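Local coordinates for protein putative cathepsin d (Ixodes ricinus, PDB 5N7Q) that probably acts as a pepsin-like aspartic endopeptidase, cleaving bonds within protein chains, and is bound here to the inhibitor pepstatin A, at residues I225-T230 / L311-D316; S231-P236 / G315-G320; L127-I132 / G195-H200; F156-N161 / T324-D329. All coordinates share one frame; numbering follows the deposited sequence.

Interaction 1. Residues I225-T230 / L311-D316; sequences IADTGT and LWILGD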
loop_
_atom_site.group_PDB
_atom_site.type_symbol
_atom_site.label_atom_id
_atom_site.label_comp_id
_atom_site.label_asym_id
_atom_site.label_seq_id
_atom_site.Cartn_x
_atom_site.Cartn_y
_atom_site.Cartn_z
ATOM N N ILE A 225 -0.250 3.317 -10.584
ATOM C CA ILE A 225 -0.409 2.045 -9.840
ATOM C C ILE A 225 -1.297 2.272 -8.632
ATOM O O ILE A 225 -1.358 3.399 -8.101
ATOM C CB ILE A 225 0.961 1.411 -9.430
ATOM C CG1 ILE A 225 1.635 2.193 -8.281
ATOM C CG2 ILE A 225 1.886 1.347 -10.657
ATOM C CD1 ILE A 225 2.901 1.554 -7.735
ATOM N N ALA A 226 -1.945 1.219 -8.174
ATOM C CA ALA A 226 -2.694 1.241 -6.919
ATOM C C ALA A 226 -1.832 0.581 -5.850
ATOM O O ALA A 226 -1.557 -0.598 -5.939
ATOM C CB ALA A 226 -4.009 0.520 -7.073
ATOM N N ASP A 227 -1.366 1.358 -4.877
ATOM C CA ASP A 227 -0.370 0.876 -3.902
ATOM C C ASP A 227 -0.794 1.137 -2.469
ATOM O O ASP A 227 -0.620 2.236 -1.952
ATOM C CB ASP A 227 0.986 1.504 -4.144
ATOM C CG ASP A 227 2.045 0.932 -3.258
ATOM O OD1 ASP A 227 1.768 -0.024 -2.502
ATOM O OD2 ASP A 227 3.199 1.427 -3.327
ATOM N N THR A 228 -1.315 0.098 -1.829
ATOM C CA THR A 228 -1.715 0.182 -0.427
ATOM C C THR A 228 -0.572 0.503 0.542
ATOM O O THR A 228 -0.824 0.912 1.670
ATOM C CB THR A 228 -2.363 -1.135 0.015
ATOM O OG1 THR A 228 -1.441 -2.195 -0.193
ATOM C CG2 THR A 228 -3.624 -1.437 -0.756
ATOM N N GLY A 229 0.669 0.261 0.133
ATOM C CA GLY A 229 1.840 0.523 0.960
ATOM C C GLY A 229 2.445 1.901 0.772
ATOM O O GLY A 229 3.564 2.147 1.276
ATOM N N THR A 230 1.771 2.772 0.003
ATOM C CA THR A 230 2.188 4.171 -0.122
ATOM C C THR A 230 1.153 5.014 0.614
ATOM O O THR A 230 -0.053 4.809 0.436
ATOM C CB THR A 230 2.352 4.563 -1.602
ATOM O OG1 THR A 230 3.571 3.939 -2.052
ATOM C CG2 THR A 230 2.445 6.082 -1.808
ATOM N N LEU A 311 5.121 7.557 -13.620
ATOM C CA LEU A 311 3.787 7.152 -13.250
ATOM C C LEU A 311 3.389 7.763 -11.935
ATOM O O LEU A 311 4.197 8.367 -11.218
ATOM C CB LEU A 311 3.597 5.622 -13.251
ATOM C CG LEU A 311 4.467 4.805 -12.297
ATOM C CD1 LEU A 311 3.920 4.836 -10.883
ATOM C CD2 LEU A 311 4.591 3.351 -12.718
ATOM N N TRP A 312 2.099 7.694 -11.693
ATOM C CA TRP A 312 1.513 8.153 -10.449
ATOM C C TRP A 312 1.272 6.958 -9.564
ATOM O O TRP A 312 0.758 5.920 -10.020
ATOM C CB TRP A 312 0.160 8.825 -10.708
ATOM C CG TRP A 312 0.247 10.101 -11.527
ATOM C CD1 TRP A 312 0.456 10.202 -12.872
ATOM C CD2 TRP A 312 0.090 11.453 -11.046
ATOM N NE1 TRP A 312 0.437 11.524 -13.265
ATOM C CE2 TRP A 312 0.223 12.313 -12.164
ATOM C CE3 TRP A 312 -0.153 12.013 -9.784
ATOM C CZ2 TRP A 312 0.139 13.707 -12.048
ATOM C CZ3 TRP A 312 -0.239 13.393 -9.677
ATOM C CH2 TRP A 312 -0.109 14.219 -10.809
ATOM N N ILE A 313 1.649 7.069 -8.303
ATOM C CA ILE A 313 1.292 6.034 -7.331
ATOM C C ILE A 313 0.072 6.518 -6.553
ATOM O O ILE A 313 0.142 7.549 -5.845
ATOM C CB ILE A 313 2.428 5.704 -6.351
ATOM C CG1 ILE A 313 3.694 5.189 -7.077
ATOM C CG2 ILE A 313 1.930 4.673 -5.340
ATOM C CD1 ILE A 313 4.894 4.951 -6.164
ATOM N N LEU A 314 -1.029 5.807 -6.705
ATOM C CA LEU A 314 -2.257 6.068 -5.963
ATOM C C LEU A 314 -2.195 5.267 -4.667
ATOM O O LEU A 314 -2.455 4.083 -4.637
ATOM C CB LEU A 314 -3.471 5.712 -6.820
ATOM C CG LEU A 314 -3.599 6.435 -8.173
ATOM C CD1 LEU A 314 -4.916 6.124 -8.836
ATOM C CD2 LEU A 314 -3.434 7.931 -7.988
ATOM N N GLY A 315 -1.767 5.926 -3.602
ATOM C CA GLY A 315 -1.647 5.343 -2.276
ATOM C C GLY A 315 -2.887 5.590 -1.444
ATOM O O GLY A 315 -3.977 5.792 -1.988
ATOM N N ASP A 316 -2.714 5.536 -0.116
ATOM C CA ASP A 316 -3.833 5.485 0.815
ATOM C C ASP A 316 -4.738 6.720 0.720
ATOM O O ASP A 316 -5.937 6.644 0.967
ATOM C CB ASP A 316 -3.352 5.311 2.256
ATOM C CG ASP A 316 -2.479 4.080 2.471
ATOM O OD1 ASP A 316 -2.625 3.091 1.689
ATOM O OD2 ASP A 316 -1.655 4.091 3.435
HETATM O O HOH W 1 -0.318 1.593 4.481
#

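Interaction 2. Residues S231-P236 / G315-G320; sequences SLITGP and GDVFLG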
loop_
_atom_site.group_PDB
_atom_site.type_symbol
_atom_site.label_atom_id
_atom_site.label_comp_id
_atom_site.label_asym_id
_atom_site.label_seq_id
_atom_site.Cartn_x
_atom_site.Cartn_y
_atom_site.Cartn_z
ATOM N N SER A 231 1.610 5.980 1.425
ATOM C CA SER A 231 0.677 6.780 2.208
ATOM C C SER A 231 -0.093 7.802 1.367
ATOM O O SER A 231 -1.302 8.018 1.541
ATOM C CB SER A 231 1.441 7.569 3.266
ATOM O OG SER A 231 2.181 6.706 4.119
ATOM N N LEU A 232 0.636 8.497 0.506
ATOM C CA LEU A 232 0.118 9.645 -0.223
ATOM C C LEU A 232 -0.170 9.271 -1.675
ATOM O O LEU A 232 -0.342 8.087 -2.006
ATOM C CB LEU A 232 1.096 10.834 -0.096
ATOM C CG LEU A 232 1.464 11.236 1.322
ATOM C CD1 LEU A 232 2.351 12.480 1.263
ATOM C CD2 LEU A 232 0.249 11.452 2.218
ATOM N N ILE A 233 -0.298 10.275 -2.528
ATOM C CA ILE A 233 -0.279 10.102 -3.975
ATOM C C ILE A 233 1.049 10.641 -4.436
ATOM O O ILE A 233 1.413 11.776 -4.078
ATOM C CB ILE A 233 -1.463 10.795 -4.659
ATOM C CG1 ILE A 233 -2.762 10.090 -4.270
ATOM C CG2 ILE A 233 -1.267 10.874 -6.182
ATOM C CD1 ILE A 233 -4.015 10.780 -4.691
ATOM N N THR A 234 1.773 9.868 -5.219
ATOM C CA THR A 234 3.024 10.351 -5.824
ATOM C C THR A 234 2.775 10.571 -7.287
ATOM O O THR A 234 1.900 9.953 -7.887
ATOM C CB THR A 234 4.239 9.443 -5.624
ATOM O OG1 THR A 234 4.192 8.333 -6.535
ATOM C CG2 THR A 234 4.292 8.867 -4.189
ATOM N N GLY A 235 3.549 11.477 -7.862
ATOM C CA GLY A 235 3.516 11.701 -9.295
ATOM C C GLY A 235 4.822 12.208 -9.860
ATOM O O GLY A 235 5.747 12.512 -9.114
ATOM N N PRO A 236 4.883 12.334 -11.193
ATOM C CA PRO A 236 6.040 12.948 -11.835
ATOM C C PRO A 236 6.322 14.310 -11.181
ATOM O O PRO A 236 5.397 15.116 -11.078
ATOM C CB PRO A 236 5.571 13.118 -13.293
ATOM C CG PRO A 236 4.556 12.047 -13.490
ATOM C CD PRO A 236 3.828 11.999 -12.174
ATOM N N GLY A 315 -1.767 5.926 -3.602
ATOM C CA GLY A 315 -1.647 5.343 -2.276
ATOM C C GLY A 315 -2.887 5.590 -1.444
ATOM O O GLY A 315 -3.977 5.792 -1.988
ATOM N N ASP A 316 -2.714 5.536 -0.116
ATOM C CA ASP A 316 -3.833 5.485 0.815
ATOM C C ASP A 316 -4.738 6.720 0.720
ATOM O O ASP A 316 -5.937 6.644 0.967
ATOM C CB ASP A 316 -3.352 5.311 2.256
ATOM C CG ASP A 316 -2.479 4.080 2.471
ATOM O OD1 ASP A 316 -2.625 3.091 1.689
ATOM O OD2 ASP A 316 -1.655 4.091 3.435
ATOM N N VAL A 317 -4.179 7.868 0.352
ATOM C CA VAL A 317 -5.017 9.062 0.116
ATOM C C VAL A 317 -6.155 8.787 -0.877
ATOM O O VAL A 317 -7.280 9.265 -0.696
ATOM C CB VAL A 317 -4.139 10.246 -0.357
ATOM C CG1 VAL A 317 -4.957 11.289 -1.094
ATOM C CG2 VAL A 317 -3.402 10.829 0.822
ATOM N N PHE A 318 -5.863 8.004 -1.923
ATOM C CA PHE A 318 -6.861 7.595 -2.934
ATOM C C PHE A 318 -7.629 6.344 -2.550
ATOM O O PHE A 318 -8.860 6.273 -2.729
ATOM C CB PHE A 318 -6.185 7.370 -4.311
ATOM C CG PHE A 318 -7.135 7.246 -5.457
ATOM C CD1 PHE A 318 -7.612 8.376 -6.102
ATOM C CD2 PHE A 318 -7.571 6.011 -5.896
ATOM C CE1 PHE A 318 -8.488 8.273 -7.156
ATOM C CE2 PHE A 318 -8.473 5.908 -6.941
ATOM C CZ PHE A 318 -8.914 7.015 -7.586
ATOM N N LEU A 319 -6.922 5.366 -1.999
ATOM C CA LEU A 319 -7.492 4.040 -1.774
ATOM C C LEU A 319 -8.383 3.994 -0.538
ATOM O O LEU A 319 -9.089 3.015 -0.326
ATOM C CB LEU A 319 -6.339 3.008 -1.662
ATOM C CG LEU A 319 -5.430 2.880 -2.892
ATOM C CD1 LEU A 319 -4.230 1.997 -2.535
ATOM C CD2 LEU A 319 -6.186 2.351 -4.087
ATOM N N GLY A 320 -8.383 5.043 0.267
ATOM C CA GLY A 320 -9.383 5.207 1.330
ATOM C C GLY A 320 -10.764 5.581 0.832
ATOM O O GLY A 320 -11.751 4.892 1.116
#

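Interaction 3. Residues L127-I132 / G195-H200; sequences LAYPSI and GYWQFH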
loop_
_atom_site.group_PDB
_atom_site.type_symbol
_atom_site.label_atom_id
_atom_site.label_comp_id
_atom_site.label_asym_id
_atom_site.label_seq_id
_atom_site.Cartn_x
_atom_site.Cartn_y
_atom_site.Cartn_z
ATOM N N LEU A 127 1.658 -7.923 -2.094
ATOM C CA LEU A 127 0.471 -8.349 -2.825
ATOM C C LEU A 127 0.517 -7.970 -4.308
ATOM O O LEU A 127 -0.507 -8.083 -5.022
ATOM C CB LEU A 127 -0.784 -7.757 -2.177
ATOM C CG LEU A 127 -1.140 -8.252 -0.773
ATOM C CD1 LEU A 127 -2.249 -7.389 -0.205
ATOM C CD2 LEU A 127 -1.566 -9.725 -0.818
ATOM N N ALA A 128 1.712 -7.618 -4.789
ATOM C CA ALA A 128 1.934 -7.313 -6.209
ATOM C C ALA A 128 2.097 -8.603 -6.997
ATOM O O ALA A 128 2.018 -9.705 -6.451
ATOM C CB ALA A 128 3.137 -6.406 -6.377
ATOM N N TYR A 129 2.269 -8.472 -8.300
ATOM C CA TYR A 129 2.434 -9.630 -9.170
ATOM C C TYR A 129 3.756 -10.341 -8.898
ATOM O O TYR A 129 4.742 -9.720 -8.521
ATOM C CB TYR A 129 2.386 -9.207 -10.629
ATOM C CG TYR A 129 0.970 -8.944 -11.151
ATOM C CD1 TYR A 129 0.220 -9.986 -11.721
ATOM C CD2 TYR A 129 0.411 -7.674 -11.103
ATOM C CE1 TYR A 129 -1.081 -9.745 -12.209
ATOM C CE2 TYR A 129 -0.864 -7.427 -11.584
ATOM C CZ TYR A 129 -1.585 -8.470 -12.167
ATOM O OH TYR A 129 -2.870 -8.207 -12.670
ATOM N N PRO A 130 3.805 -11.644 -9.170
ATOM C CA PRO A 130 5.025 -12.385 -8.849
ATOM C C PRO A 130 6.199 -12.049 -9.752
ATOM O O PRO A 130 7.341 -12.370 -9.398
ATOM C CB PRO A 130 4.605 -13.849 -9.056
ATOM C CG PRO A 130 3.416 -13.771 -10.017
ATOM C CD PRO A 130 2.709 -12.537 -9.587
ATOM N N SER A 131 5.940 -11.450 -10.915
ATOM C CA SER A 131 7.002 -11.020 -11.804
ATOM C C SER A 131 8.032 -10.124 -11.101
ATOM O O SER A 131 9.199 -10.137 -11.492
ATOM C CB SER A 131 6.408 -10.285 -12.989
ATOM O OG SER A 131 5.701 -9.126 -12.527
ATOM N N ILE A 132 7.638 -9.375 -10.072
ATOM C CA ILE A 132 8.584 -8.471 -9.379
ATOM C C ILE A 132 9.063 -8.996 -8.019
ATOM O O ILE A 132 9.750 -8.281 -7.313
ATOM C CB ILE A 132 8.040 -7.026 -9.256
ATOM C CG1 ILE A 132 6.810 -6.967 -8.362
ATOM C CG2 ILE A 132 7.715 -6.487 -10.642
ATOM C CD1 ILE A 132 6.416 -5.566 -7.946
ATOM N N GLY A 195 3.148 -6.148 -12.846
ATOM C CA GLY A 195 4.295 -6.090 -11.928
ATOM C C GLY A 195 3.768 -5.433 -10.676
ATOM O O GLY A 195 3.323 -6.107 -9.724
ATOM N N TYR A 196 3.740 -4.100 -10.715
ATOM C CA TYR A 196 2.789 -3.377 -9.899
ATOM C C TYR A 196 1.385 -3.638 -10.442
ATOM O O TYR A 196 1.203 -4.190 -11.544
ATOM C CB TYR A 196 3.061 -1.873 -9.912
ATOM C CG TYR A 196 4.474 -1.443 -9.538
ATOM C CD1 TYR A 196 5.011 -1.730 -8.296
ATOM C CD2 TYR A 196 5.228 -0.652 -10.405
ATOM C CE1 TYR A 196 6.293 -1.328 -7.950
ATOM C CE2 TYR A 196 6.506 -0.214 -10.066
ATOM C CZ TYR A 196 7.032 -0.560 -8.829
ATOM O OH TYR A 196 8.316 -0.126 -8.502
ATOM N N TRP A 197 0.401 -3.222 -9.675
ATOM C CA TRP A 197 -0.977 -3.150 -10.141
ATOM C C TRP A 197 -1.146 -1.856 -10.929
ATOM O O TRP A 197 -1.555 -0.831 -10.389
ATOM C CB TRP A 197 -1.935 -3.239 -8.961
ATOM C CG TRP A 197 -2.026 -4.631 -8.414
ATOM C CD1 TRP A 197 -1.294 -5.179 -7.380
ATOM C CD2 TRP A 197 -2.928 -5.657 -8.853
ATOM N NE1 TRP A 197 -1.698 -6.479 -7.173
ATOM C CE2 TRP A 197 -2.707 -6.778 -8.046
ATOM C CE3 TRP A 197 -3.926 -5.713 -9.839
ATOM C CZ2 TRP A 197 -3.435 -7.955 -8.197
ATOM C CZ3 TRP A 197 -4.631 -6.855 -10.002
ATOM C CH2 TRP A 197 -4.406 -7.972 -9.154
ATOM N N GLN A 198 -0.697 -1.895 -12.186
ATOM C CA GLN A 198 -0.485 -0.715 -13.023
ATOM C C GLN A 198 -1.553 -0.604 -14.106
ATOM O O GLN A 198 -1.998 -1.628 -14.648
ATOM C CB GLN A 198 0.901 -0.794 -13.652
ATOM C CG GLN A 198 1.373 0.467 -14.373
ATOM C CD GLN A 198 2.833 0.407 -14.742
ATOM O OE1 GLN A 198 3.669 -0.113 -13.982
ATOM N NE2 GLN A 198 3.160 0.926 -15.910
ATOM N N PHE A 199 -1.943 0.619 -14.420
ATOM C CA PHE A 199 -3.015 0.879 -15.393
ATOM C C PHE A 199 -2.904 2.286 -15.944
ATOM O O PHE A 199 -2.133 3.101 -15.443
ATOM C CB PHE A 199 -4.401 0.655 -14.741
ATOM C CG PHE A 199 -4.554 1.364 -13.435
ATOM C CD1 PHE A 199 -5.004 2.677 -13.387
ATOM C CD2 PHE A 199 -4.181 0.749 -12.244
ATOM C CE1 PHE A 199 -5.110 3.347 -12.175
ATOM C CE2 PHE A 199 -4.293 1.417 -11.042
ATOM C CZ PHE A 199 -4.744 2.718 -11.000
ATOM N N HIS A 200 -3.713 2.539 -16.967
ATOM C CA HIS A 200 -3.760 3.851 -17.623
ATOM C C HIS A 200 -4.780 4.770 -16.967
ATOM O O HIS A 200 -5.909 4.381 -16.637
ATOM C CB HIS A 200 -4.098 3.642 -19.100
ATOM C CG HIS A 200 -4.149 4.910 -19.895
ATOM N ND1 HIS A 200 -3.018 5.597 -20.262
ATOM C CD2 HIS A 200 -5.195 5.605 -20.398
ATOM C CE1 HIS A 200 -3.363 6.668 -20.952
ATOM N NE2 HIS A 200 -4.675 6.706 -21.030
#

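Interaction 4. Residues F156-N161 / T324-D329; sequences FSVYLN and TIFDRD. Unlike the reference sequence in segment 156-161: Leu160 (reference Arg).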
loop_
_atom_site.group_PDB
_atom_site.type_symbol
_atom_site.label_atom_id
_atom_site.label_comp_id
_atom_site.label_asym_id
_atom_site.label_seq_id
_atom_site.Cartn_x
_atom_site.Cartn_y
_atom_site.Cartn_z
ATOM N N PHE A 156 -8.733 -9.867 -4.327
ATOM C CA PHE A 156 -8.767 -9.352 -2.967
ATOM C C PHE A 156 -9.172 -7.894 -3.028
ATOM O O PHE A 156 -8.873 -7.193 -3.995
ATOM C CB PHE A 156 -7.453 -9.575 -2.200
ATOM C CG PHE A 156 -6.241 -8.948 -2.819
ATOM C CD1 PHE A 156 -5.889 -7.634 -2.513
ATOM C CD2 PHE A 156 -5.454 -9.637 -3.746
ATOM C CE1 PHE A 156 -4.780 -7.048 -3.090
ATOM C CE2 PHE A 156 -4.325 -9.041 -4.317
ATOM C CZ PHE A 156 -4.004 -7.734 -3.986
ATOM N N SER A 157 -9.921 -7.477 -2.021
ATOM C CA SER A 157 -10.500 -6.144 -1.995
ATOM C C SER A 157 -10.122 -5.390 -0.720
ATOM O O SER A 157 -10.153 -5.967 0.366
ATOM C CB SER A 157 -12.010 -6.230 -2.076
ATOM O OG SER A 157 -12.408 -6.911 -3.252
ATOM N N VAL A 158 -9.743 -4.119 -0.857
ATOM C CA VAL A 158 -9.164 -3.353 0.235
ATOM C C VAL A 158 -10.010 -2.132 0.627
ATOM O O VAL A 158 -10.340 -1.297 -0.191
ATOM C CB VAL A 158 -7.728 -2.890 -0.112
ATOM C CG1 VAL A 158 -7.150 -2.107 1.061
ATOM C CG2 VAL A 158 -6.832 -4.068 -0.515
ATOM N N TYR A 159 -10.402 -2.110 1.895
ATOM C CA TYR A 159 -11.024 -0.981 2.550
ATOM C C TYR A 159 -10.011 -0.349 3.494
ATOM O O TYR A 159 -9.461 -1.060 4.354
ATOM C CB TYR A 159 -12.258 -1.467 3.347
ATOM C CG TYR A 159 -12.767 -0.459 4.343
ATOM C CD1 TYR A 159 -13.197 0.795 3.933
ATOM C CD2 TYR A 159 -12.768 -0.741 5.708
ATOM C CE1 TYR A 159 -13.605 1.751 4.844
ATOM C CE2 TYR A 159 -13.218 0.194 6.632
ATOM C CZ TYR A 159 -13.635 1.435 6.194
ATOM O OH TYR A 159 -14.046 2.385 7.113
ATOM N N LEU A 160 -9.802 0.971 3.374
ATOM C CA LEU A 160 -8.977 1.749 4.296
ATOM C C LEU A 160 -9.832 2.848 4.897
ATOM O O LEU A 160 -10.394 3.647 4.179
ATOM C CB LEU A 160 -7.770 2.347 3.592
ATOM C CG LEU A 160 -6.863 1.366 2.841
ATOM C CD1 LEU A 160 -5.730 2.117 2.155
ATOM C CD2 LEU A 160 -6.288 0.273 3.733
ATOM N N ASN A 161 -9.955 2.833 6.222
ATOM C CA ASN A 161 -10.622 3.892 6.945
ATOM C C ASN A 161 -9.692 5.090 7.014
ATOM O O ASN A 161 -8.529 4.958 7.407
ATOM C CB ASN A 161 -10.976 3.406 8.334
ATOM C CG ASN A 161 -12.029 4.275 9.008
ATOM O OD1 ASN A 161 -12.191 5.477 8.710
ATOM N ND2 ASN A 161 -12.744 3.675 9.954
ATOM N N THR A 324 -11.170 -0.705 -3.332
ATOM C CA THR A 324 -10.397 -1.140 -4.473
ATOM C C THR A 324 -10.378 -2.647 -4.522
ATOM O O THR A 324 -10.131 -3.322 -3.530
ATOM C CB THR A 324 -8.981 -0.598 -4.452
ATOM O OG1 THR A 324 -9.033 0.834 -4.357
ATOM C CG2 THR A 324 -8.235 -0.919 -5.710
ATOM N N ILE A 325 -10.645 -3.155 -5.713
ATOM C CA ILE A 325 -10.686 -4.581 -6.031
ATOM C C ILE A 325 -9.474 -4.898 -6.903
ATOM O O ILE A 325 -9.292 -4.305 -7.961
ATOM C CB ILE A 325 -11.957 -4.966 -6.807
ATOM C CG1 ILE A 325 -13.244 -4.717 -5.983
ATOM C CG2 ILE A 325 -11.922 -6.442 -7.149
ATOM C CD1 ILE A 325 -13.679 -3.269 -5.895
ATOM N N PHE A 326 -8.651 -5.848 -6.447
ATOM C CA PHE A 326 -7.453 -6.304 -7.145
ATOM C C PHE A 326 -7.787 -7.712 -7.681
ATOM O O PHE A 326 -7.873 -8.668 -6.913
ATOM C CB PHE A 326 -6.277 -6.340 -6.183
ATOM C CG PHE A 326 -5.886 -5.000 -5.642
ATOM C CD1 PHE A 326 -6.537 -4.466 -4.515
ATOM C CD2 PHE A 326 -4.853 -4.299 -6.224
ATOM C CE1 PHE A 326 -6.162 -3.214 -4.028
ATOM C CE2 PHE A 326 -4.479 -3.052 -5.736
ATOM C CZ PHE A 326 -5.126 -2.526 -4.623
ATOM N N ASP A 327 -7.984 -7.815 -8.993
ATOM C CA ASP A 327 -8.552 -9.017 -9.624
ATOM C C ASP A 327 -7.500 -9.732 -10.461
ATOM O O ASP A 327 -7.120 -9.249 -11.533
ATOM C CB ASP A 327 -9.766 -8.565 -10.457
ATOM C CG ASP A 327 -10.480 -9.683 -11.199
ATOM O OD1 ASP A 327 -9.886 -10.759 -11.400
ATOM O OD2 ASP A 327 -11.667 -9.418 -11.572
ATOM N N ARG A 328 -7.068 -10.897 -9.977
ATOM C CA ARG A 328 -6.062 -11.700 -10.671
ATOM C C ARG A 328 -6.701 -12.637 -11.679
ATOM O O ARG A 328 -5.998 -13.150 -12.550
ATOM C CB ARG A 328 -5.192 -12.529 -9.691
ATOM C CG ARG A 328 -4.235 -11.657 -8.890
ATOM C CD ARG A 328 -3.054 -11.140 -9.724
ATOM N NE ARG A 328 -2.261 -12.264 -10.228
ATOM C CZ ARG A 328 -1.277 -12.865 -9.563
ATOM N NH1 ARG A 328 -0.937 -12.452 -8.349
ATOM N NH2 ARG A 328 -0.663 -13.929 -10.084
ATOM N N ASP A 329 -8.015 -12.859 -11.630
ATOM C CA ASP A 329 -8.664 -13.700 -12.668
ATOM C C ASP A 329 -8.696 -12.985 -14.015
ATOM O O ASP A 329 -8.521 -13.593 -15.070
ATOM C CB ASP A 329 -10.083 -14.058 -12.247
ATOM C CG ASP A 329 -10.101 -15.159 -11.200
ATOM O OD1 ASP A 329 -9.284 -16.105 -11.343
ATOM O OD2 ASP A 329 -10.932 -15.066 -10.272
#

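Interaction 1. Residues I225-T230 / L311-D316
Thr230 O accepts at 2.8 Å from the backbone N of Asp316, the first residue of helix 316-319; Gly315 CA, at the N-cap, adds only a bent C-H...O contact. Behind this turn the backbones run parallel. Ile225 N bonds to Trp312 O, Leu314 N to Ile225 O at 2.8 Å, and Asp227 N meets Leu314 O almost dead straight (177° at the hydrogen). On one face of the strands Ile225 and Ile313 lie side by side, Ile225 CD1 coming 3.8 Å from Ile313 CG1. With CG2 anti to its backbone N, Ile313 pushes that methyl to 3.5 Å from Asp227 CB and against Thr230. The Asp227 carboxylate is met from above its plane at both oxygens, OD1 by Gly229 N in an Asx turn and OD2 by Thr230 OG1 at 2.8 Å. OD2 also bonds to the inhibitor. Asp316 OD1 faces Thr228 O at 2.8 Å, two acceptors, and a water sits between Thr228 O and Asp316 OD2. Thr228 reaches across to Phe35 and Thr37, the fireman's grip that pairs the two Asp-Thr-Gly loops in the active site of pepsin-like proteases, Asp227 being the probable catalytic residue.

Interaction 2. Residues S231-P236 / G315-G320
Val317, on the first turn of helix 316-319, points toward Leu232 and Ile233, and its two methyls split the work. CG1, anti to the backbone N (chi1 159°), meets the end of Ile233: Val317 CG1 to Ile233 CD1 is 3.8 Å, the two side chains crossing at about a right angle. Val317 CG2 lies over the backbone, 3.6 Å from Ser231 O, and brushes Leu232 CD2, whose own branch approaches at a slant. Ile233 also reaches past the valine, so that its CD1 comes within 4.1 Å of Phe318 CB. The ring of Phe318 turns away from this pair and goes to Tyr322 and, edge to face, to Phe335. The contact closes one side of the psi-shaped arrangement of the aspartic protease lobe, in which strand 312-314 runs between 222-226, parallel to it, and 233-235, antiparallel to it, and then passes through Gly315 into the short helix. The polar contacts lie at that junction. Val317 N donates to Ser231 O at 3.1 Å, well tilted from the carbonyl plane, while Asp316 CB packs 3.5 Å from the same Ser231 O. Gly315 N makes a weak, bent bond to Leu232 O at 3.0 Å. Gly315 is the N-cap, and its carbonyl takes both Phe318 N and Leu319 N, tying down the first turn that presents Val317. The Ser231 side chain starts away from the helix; its OG bonds to Val16 O and to the backbone of the bound inhibitor.

Interaction 3. Residues L127-I132 / G195-H200
The indole of Trp197 and the chain at Leu127 and Tyr129 form the tight half of this contact. Trp197 NE1 donates to Leu127 O at 2.9 Å, nearly straight (171°), and the acceptor sits in the indole plane, so this bond fixes how the ring system is turned. Over one face of the indole comes Tyr129, its CE2 3.9 Å from Trp197 CD2. The planes of the Tyr129 ring and the six-membered indole ring meet obliquely, at 39°, the side chains crossing at about a right angle. Tyr129 OH lies 3.5 Å from Trp197 CZ3 and bonds to Asp331. Gly195, the residue most covered here, is held just as closely. Tyr129 N donates to Gly195 O at 3.0 Å, in the carbonyl plane, while the edge of the Tyr129 ring borders the same oxygen and Ala128 CB lies 3.4 Å from it. Packing thins out toward solvent. Ile132, partly exposed, covers the glycine from this looser end, with Ile132 CD1 3.6 Å from Gly195 O, and only grazes the Tyr196 ring, Ile132 CD1 being 4.1 Å from Tyr196 CD1. Ser131 is exposed, and although its OG passes near Gly195 CA, it bonds to Lys194 O. Tyr196 starts away from the 127-132 loop, and its OH binds the backbone of the inhibitor. Strand 123-126, leading into that loop, belongs with the N-terminal half, whereas strand 198-206 belongs to the sheet whose strand 222-226 leads into Asp227. The contact is thus a seam between the two lobes of the pepsin fold, beside the substrate cleft.

Interaction 4. Residues F156-N161 / T324-D329
Phe326 and Phe156 bury the most surface here, and they do so as cross-strand neighbours. Phe156 CG sits between its backbone N and carbonyl carbon (chi1 59°), which swings the ring over the partner strand until Phe326 CB lies 3.6 Å from the centroid of the Phe156 ring, a CH-pi contact over the face. The rings themselves are close to parallel, 12° apart, but slid so far that they barely overlap; contact is at the rims, with Phe156 CE1 3.4 Å from Phe326 CD1. Val158, next in buried area, continues the same face and brings CG2 to 3.7 Å from Phe326 CE1. The backbone holds these three in place. Phe156 and Phe326 form an antiparallel hydrogen-bonded pair, with Phe326 N to Phe156 O at 2.8 Å and a return bond from Phe156 N to Phe326 O. Val158 N then donates to Thr324 O at 2.8 Å, the reverse bond from Thr324 N being weak. On the other face Ser157 OG touches Ile325 but bonds to Gly176 O. Beyond the pair, Phe326 meets Trp197 edge to face. Strand 155-160 also pairs with 170-174, and 322-327 with 332-337, as in the antiparallel interdomain sheet that underlies both lobes of pepsin-like enzymes.

Interactions 1, 2 and 4 are wholly buried, while interaction 3 runs from buried aromatics out to the exposed Ser131. Interactions 1 and 2 share Gly315 and Asp316, one on the active-site loop and its parallel strand, the other on the return strand and short helix; Thr234 N probably bonds to Ile313 O between them. Interaction 1 is joined by four backbone hydrogen bonds beside the Asp227 carboxylate, interaction 2 by aliphatic branches plus the N-H of Val317 and a weak bond from Gly315 N. Interactions 3 and 4 add aromatic packing to their hydrogen bonds and meet where Trp197 packs on Phe326 and Arg328. Interaction 4 packs on the active-site loop, Val158 and Phe326 touching Thr228, and Leu160 touching Asp316.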